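Local coordinates for mandelate racemase/muconate lactonizing enzyme-like protein (Rubrobacter xylanophilus DSM 9941, PDB 3CYJ) that is of unknown function but belongs to the mandelate racemase/muconate lactonizing enzyme group of the enolase superfamily and holds a sodium ion in this model, at residues L121-L125 and H305-A309; A130-V134 and G339-P343; L232-R236 and L260-D265. All coordinates share one frame; numbering follows the deposited sequence.

Overall arrangement
Contacts 1 and 2 are neighbours, their centres 12 Å apart, and contact 3 lies 28 and 27 Å from them. Along the chain the order is 121-125, 130-134, 232-236, 260-265, 305-309 and 339-343, so contacts 1 and 2 alternate and contact 3 falls between the halves of both. Contact 1 sets helix 121-124, just before the barrel's first strand, against helix 300-306 and the turn after it; contact 2 pairs that first strand, 132-137, with the late strand 340-341. They bring segments about 180 and 205 residues apart together near where the barrel begins, and the side chains of Cys308 and Val132 touch between them. Contact 3 is local, linking two consecutive barrel helices, 229-238 and 254-261.

Contact 1. Residues L121-L125 and H305-A309; sequences LADAL and HACCA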
# COMPACT_ATOMS: atom_id res chain seq x y z
N LEU A 121 22.65 -30.11 -25.91
CA LEU A 121 21.74 -29.83 -24.78
C LEU A 121 20.66 -28.80 -25.16
O LEU A 121 19.48 -28.98 -24.86
CB LEU A 121 22.51 -29.39 -23.52
CG LEU A 121 21.63 -29.14 -22.28
CD1 LEU A 121 20.70 -30.29 -22.04
CD2 LEU A 121 22.46 -28.86 -21.01
N ALA A 122 21.08 -27.75 -25.86
CA ALA A 122 20.17 -26.72 -26.29
C ALA A 122 18.99 -27.30 -27.05
O ALA A 122 17.84 -26.84 -26.87
CB ALA A 122 20.89 -25.71 -27.11
N ASP A 123 19.22 -28.35 -27.84
CA ASP A 123 18.15 -29.02 -28.58
C ASP A 123 17.27 -29.93 -27.74
O ASP A 123 16.13 -30.22 -28.14
CB ASP A 123 18.71 -29.79 -29.79
CG ASP A 123 19.16 -28.86 -30.91
OD1 ASP A 123 20.22 -29.15 -31.53
OD2 ASP A 123 18.48 -27.80 -31.16
N ALA A 124 17.77 -30.39 -26.59
CA ALA A 124 16.94 -31.22 -25.70
C ALA A 124 16.01 -30.37 -24.79
O ALA A 124 15.06 -30.87 -24.17
CB ALA A 124 17.82 -32.15 -24.85
N LEU A 125 16.28 -29.07 -24.70
CA LEU A 125 15.45 -28.16 -23.93
C LEU A 125 14.51 -27.41 -24.88
O LEU A 125 14.76 -27.40 -26.10
CB LEU A 125 16.38 -27.17 -23.24
CG LEU A 125 17.30 -27.80 -22.17
CD1 LEU A 125 18.39 -26.84 -21.78
CD2 LEU A 125 16.44 -28.22 -20.97
N HIS A 305 24.24 -23.20 -23.32
CA HIS A 305 23.11 -24.07 -23.68
C HIS A 305 21.81 -23.70 -22.98
O HIS A 305 20.75 -23.55 -23.63
CB HIS A 305 23.44 -25.53 -23.43
CG HIS A 305 24.46 -26.07 -24.39
ND1 HIS A 305 24.10 -26.76 -25.54
CD2 HIS A 305 25.81 -25.96 -24.42
CE1 HIS A 305 25.20 -27.07 -26.21
NE2 HIS A 305 26.24 -26.59 -25.55
N ALA A 306 21.91 -23.53 -21.66
CA ALA A 306 20.75 -23.30 -20.79
C ALA A 306 19.99 -22.05 -21.22
O ALA A 306 18.76 -22.06 -21.29
CB ALA A 306 21.18 -23.24 -19.31
N CYS A 307 20.73 -21.01 -21.57
CA CYS A 307 20.14 -19.72 -21.91
C CYS A 307 19.42 -19.71 -23.26
O CYS A 307 18.71 -18.75 -23.56
CB CYS A 307 21.22 -18.66 -21.90
SG CYS A 307 21.60 -18.05 -20.26
N CYS A 308 19.60 -20.76 -24.07
CA CYS A 308 18.91 -20.85 -25.36
C CYS A 308 17.45 -21.12 -25.07
O CYS A 308 16.56 -20.92 -25.91
CB CYS A 308 19.53 -21.93 -26.26
SG CYS A 308 21.11 -21.34 -27.03
N ALA A 309 17.20 -21.55 -23.86
CA ALA A 309 15.84 -21.94 -23.50
C ALA A 309 15.03 -20.80 -22.84
O ALA A 309 13.87 -21.00 -22.45
CB ALA A 309 15.87 -23.15 -22.61
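His305 and Ala122 meet through a hydrogen bond from the Ala122 backbone N to His305 ND1, 3.2 Å long and somewhat bent, with an N-H...N angle of 146°. The amide lies at the ring's edge, only 8° out of its plane, so ND1 is approached as an in-plane acceptor. The Ala122 amide belongs to the first turn of helix 121-124, where N-H groups have no acceptor four residues back in the helix. The ring reaches it because the first torsion of His305 (chi1 -70°) places CG beside its own backbone N and swings the imidazole toward the incoming helix.

Carbon atoms close in around this bond. Leu121 CB lies 3.7 Å from His305 ND1, its side chain slanting across that of the histidine. Three residues on from His305, Cys308 CB meets the methyl of Ala122 at 4.1 Å. Further on, where the chain leaves the helix, Leu125 CB rests 4.1 Å from Ala309 CB, and Leu125 CD1 reaches past to the backbone of Ala306. The touching residues are all buried.

Behind this layer, Phe128 and His129 make backbone hydrogen bonds with Cys308, tying the two chain regions together again. Helix 97-116 covers Leu121 and Leu125 through Trp110, while Ile277 of helix 276-280 touches both segments, packing on Leu121, Leu125 and Ala306.

Contact 2. Residues A130-V134 and G339-P343; sequences AEVPV and GSLRP
An antiparallel beta ladder joins the opening strand of the enolase-superfamily barrel, 132-137, to the short strand 340-341, which follows the eight parallel barrel strands in the chain. Val132 and Leu341 form a hydrogen-bonded pair: Val132 N donates to Leu341 O at 3.0 Å, and Leu341 N returns a bond to Val132 O at 2.8 Å. Val134 N then reaches Gly339 O at 2.8 Å. Between these bonds Pro133 faces Ser340 in a non-hydrogen-bonded pair, a place where the proline needs no N-H for this partner; its backbone carbonyl is hydrogen-bonded to Leu316 of strand 313-319. Gly339 has backbone angles at which a side chain would collide with the preceding carbonyl oxygen.

Val132 and Leu341 lie on the same face, which also carries the contact of Leu341 with Ala304 of helix 300-306. There Val134 CG1 presses on Leu341 CG at 3.6 Å, the side chains crossing at about a right angle.

At the Ala130-Arg342 end of the ladder Glu131 takes chi1 52°, which turns CG between the backbone N and carbonyl carbon, and extends beyond it over Arg342. Carboxylate and guanidinium stack with their planes 26° apart. Glu131 OE1 stands 3.2 Å from Arg342 NH2 but over the guanidinium face, so this salt bridge rests on charge without any N-H aimed at the oxygen.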
# COMPACT_ATOMS: atom_id res chain seq x y z
N ALA A 130 18.97 -19.55 -31.24
CA ALA A 130 20.01 -20.33 -31.95
C ALA A 130 21.40 -20.09 -31.36
O ALA A 130 22.13 -21.01 -31.09
CB ALA A 130 20.01 -19.96 -33.43
N GLU A 131 21.77 -18.82 -31.18
CA GLU A 131 22.88 -18.49 -30.32
C GLU A 131 22.46 -17.43 -29.28
O GLU A 131 21.34 -16.93 -29.32
CB GLU A 131 24.08 -18.00 -31.13
CG GLU A 131 23.75 -16.89 -32.10
CD GLU A 131 25.02 -16.35 -32.75
OE1 GLU A 131 26.04 -17.06 -32.76
OE2 GLU A 131 25.00 -15.19 -33.22
N VAL A 132 23.38 -17.08 -28.37
CA VAL A 132 23.07 -16.16 -27.27
C VAL A 132 24.15 -15.12 -27.11
O VAL A 132 25.35 -15.45 -27.13
CB VAL A 132 22.88 -16.92 -25.92
CG1 VAL A 132 21.66 -17.76 -25.98
CG2 VAL A 132 24.09 -17.79 -25.58
N PRO A 133 23.75 -13.85 -26.94
CA PRO A 133 24.72 -12.78 -26.82
C PRO A 133 25.40 -12.76 -25.45
O PRO A 133 24.79 -13.17 -24.41
CB PRO A 133 23.90 -11.54 -27.08
CG PRO A 133 22.48 -11.91 -26.81
CD PRO A 133 22.35 -13.36 -27.00
N VAL A 134 26.67 -12.37 -25.44
CA VAL A 134 27.45 -12.34 -24.22
C VAL A 134 27.96 -10.95 -23.89
O VAL A 134 27.98 -10.04 -24.76
CB VAL A 134 28.66 -13.34 -24.24
CG1 VAL A 134 28.23 -14.69 -24.72
CG2 VAL A 134 29.85 -12.81 -25.08
N GLY A 339 30.55 -11.68 -30.40
CA GLY A 339 29.61 -11.24 -29.37
C GLY A 339 28.63 -12.27 -28.87
O GLY A 339 27.83 -11.98 -27.96
N SER A 340 28.64 -13.45 -29.48
CA SER A 340 27.68 -14.48 -29.12
C SER A 340 28.35 -15.84 -28.88
O SER A 340 29.48 -16.07 -29.32
CB SER A 340 26.60 -14.62 -30.18
OG SER A 340 25.72 -13.54 -30.06
N LEU A 341 27.64 -16.71 -28.18
CA LEU A 341 27.99 -18.11 -28.10
C LEU A 341 26.94 -18.95 -28.81
O LEU A 341 25.76 -18.82 -28.52
CB LEU A 341 28.08 -18.56 -26.63
CG LEU A 341 29.19 -17.95 -25.80
CD1 LEU A 341 29.17 -18.51 -24.34
CD2 LEU A 341 30.56 -18.17 -26.44
N ARG A 342 27.37 -19.82 -29.71
CA ARG A 342 26.47 -20.74 -30.38
C ARG A 342 26.76 -22.17 -29.98
O ARG A 342 27.88 -22.66 -30.16
CB ARG A 342 26.62 -20.62 -31.92
CG ARG A 342 25.61 -21.43 -32.74
CD ARG A 342 25.96 -21.36 -34.24
NE ARG A 342 25.91 -19.98 -34.74
CZ ARG A 342 24.79 -19.35 -35.14
NH1 ARG A 342 23.61 -19.97 -35.12
NH2 ARG A 342 24.85 -18.09 -35.56
N PRO A 343 25.76 -22.87 -29.44
CA PRO A 343 26.01 -24.29 -29.24
C PRO A 343 26.48 -24.98 -30.53
O PRO A 343 26.05 -24.62 -31.67
CB PRO A 343 24.64 -24.82 -28.81
CG PRO A 343 24.11 -23.69 -28.02
CD PRO A 343 24.51 -22.45 -28.81

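Contact 3. Residues L232-R236 and L260-D265; sequences LRLLR and LAGCVD
Arg236 reaches Gly262 by folding twice: chi1 of -160° sends CG away from its backbone N, and turns at chi2 (-88°) and chi3 (-46°) bring the guanidinium back over the chain beyond helix 254-261. Arg236 NH1 then donates to Gly262 O at 3.3 Å. The bond is bent, and the nitrogen stands above the carbonyl plane, so it is not directed at a lone pair. Two further carbonyls lie farther off without bonding, Cys263 O over one face of the guanidinium and Val264 O near its edge. NE and NH2 bond to residues just beside the segments.

The aliphatic part of Arg236 is used as well. Cys263 O touches its CB at 3.4 Å, and Asp265 OD1 approaches CG at 3.3 Å. Arg236 and Asp265 do not form a salt bridge: NE and OD1 are 5.1 Å apart. Instead Asp265 OD2 accepts from Ile245 N and pairs with Lys202 of a neighbouring subunit, which also bonds to Arg236 O.

One turn earlier, Leu232 lays its CB on Cys263 CB, 4.1 Å away, and points CD1 at Leu260 CD1, 3.6 Å away, with the two leucines slanting across each other. Val264 CG1 adds to this apolar patch. Arg233 NH1 passes 3.8 Å from Cys263 SG, while NH2 is held by Glu230 in a salt bridge.

Within the second segment Cys263 N bonds back to Leu260 O at 2.7 Å, turning the chain at the end of helix 254-261 toward strand 266-269. Helix 229-238 is the preceding helix of the barrel, and strand 244-247, which lies between the two helices in sequence, contributes Ala247, which meets both Leu232 and Val264.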
# COMPACT_ATOMS: atom_id res chain seq x y z
N LEU A 232 17.46 -1.37 -3.41
CA LEU A 232 17.45 -1.65 -4.82
C LEU A 232 16.31 -0.92 -5.49
O LEU A 232 16.48 -0.30 -6.54
CB LEU A 232 17.30 -3.16 -5.07
CG LEU A 232 18.54 -4.04 -4.90
CD1 LEU A 232 18.16 -5.48 -5.07
CD2 LEU A 232 19.62 -3.66 -5.91
N ARG A 233 15.15 -0.95 -4.83
CA ARG A 233 13.91 -0.36 -5.33
C ARG A 233 14.10 1.13 -5.41
O ARG A 233 13.67 1.75 -6.37
CB ARG A 233 12.74 -0.73 -4.39
CG ARG A 233 11.32 -0.65 -4.97
CD ARG A 233 10.33 -1.59 -4.20
NE ARG A 233 10.23 -1.26 -2.77
CZ ARG A 233 10.43 -2.12 -1.76
NH1 ARG A 233 10.73 -3.40 -2.01
NH2 ARG A 233 10.32 -1.69 -0.49
N LEU A 234 14.78 1.69 -4.39
CA LEU A 234 15.11 3.11 -4.39
C LEU A 234 15.96 3.48 -5.61
O LEU A 234 15.69 4.50 -6.30
CB LEU A 234 15.85 3.53 -3.10
CG LEU A 234 16.56 4.90 -3.20
CD1 LEU A 234 15.58 6.02 -2.84
CD2 LEU A 234 17.89 5.08 -2.38
N LEU A 235 16.98 2.66 -5.88
CA LEU A 235 17.84 2.95 -7.01
C LEU A 235 17.17 2.71 -8.37
O LEU A 235 17.47 3.38 -9.36
CB LEU A 235 19.14 2.14 -6.94
CG LEU A 235 20.12 2.86 -6.03
CD1 LEU A 235 20.68 1.77 -5.22
CD2 LEU A 235 21.20 3.56 -6.86
N ARG A 236 16.28 1.72 -8.40
CA ARG A 236 15.43 1.50 -9.60
C ARG A 236 14.63 2.78 -9.89
O ARG A 236 14.68 3.30 -10.98
CB ARG A 236 14.52 0.30 -9.37
CG ARG A 236 13.97 -0.31 -10.64
CD ARG A 236 12.71 0.33 -11.05
NE ARG A 236 11.75 0.54 -9.96
CZ ARG A 236 10.91 -0.38 -9.46
NH1 ARG A 236 10.90 -1.64 -9.90
NH2 ARG A 236 10.09 -0.02 -8.50
N LEU A 260 12.61 -10.16 -5.81
CA LEU A 260 13.63 -9.34 -6.52
C LEU A 260 13.09 -8.71 -7.80
O LEU A 260 13.38 -7.56 -8.05
CB LEU A 260 14.85 -10.18 -6.86
CG LEU A 260 16.11 -9.42 -7.21
CD1 LEU A 260 16.47 -8.48 -6.05
CD2 LEU A 260 17.27 -10.39 -7.46
N ALA A 261 12.29 -9.47 -8.59
CA ALA A 261 11.75 -8.98 -9.87
C ALA A 261 11.00 -7.68 -9.67
O ALA A 261 10.99 -6.85 -10.54
CB ALA A 261 10.89 -10.01 -10.56
N GLY A 262 10.38 -7.47 -8.52
CA GLY A 262 9.70 -6.19 -8.30
C GLY A 262 10.61 -5.02 -7.95
O GLY A 262 10.10 -3.93 -7.71
N CYS A 263 11.94 -5.22 -7.94
CA CYS A 263 12.87 -4.20 -7.39
C CYS A 263 13.93 -3.74 -8.32
O CYS A 263 14.62 -2.78 -8.00
CB CYS A 263 13.66 -4.75 -6.18
SG CYS A 263 12.61 -5.15 -4.86
N VAL A 264 14.12 -4.47 -9.43
CA VAL A 264 15.25 -4.22 -10.36
C VAL A 264 14.77 -3.95 -11.77
O VAL A 264 13.59 -4.20 -12.09
CB VAL A 264 16.24 -5.44 -10.45
CG1 VAL A 264 16.94 -5.70 -9.10
CG2 VAL A 264 15.55 -6.71 -10.92
N ASP A 265 15.68 -3.45 -12.62
CA ASP A 265 15.42 -3.36 -14.05
C ASP A 265 15.80 -4.66 -14.77
O ASP A 265 15.23 -5.00 -15.82
CB ASP A 265 16.21 -2.19 -14.69
CG ASP A 265 15.95 -0.85 -13.98
OD1 ASP A 265 14.77 -0.44 -13.89
OD2 ASP A 265 16.91 -0.20 -13.49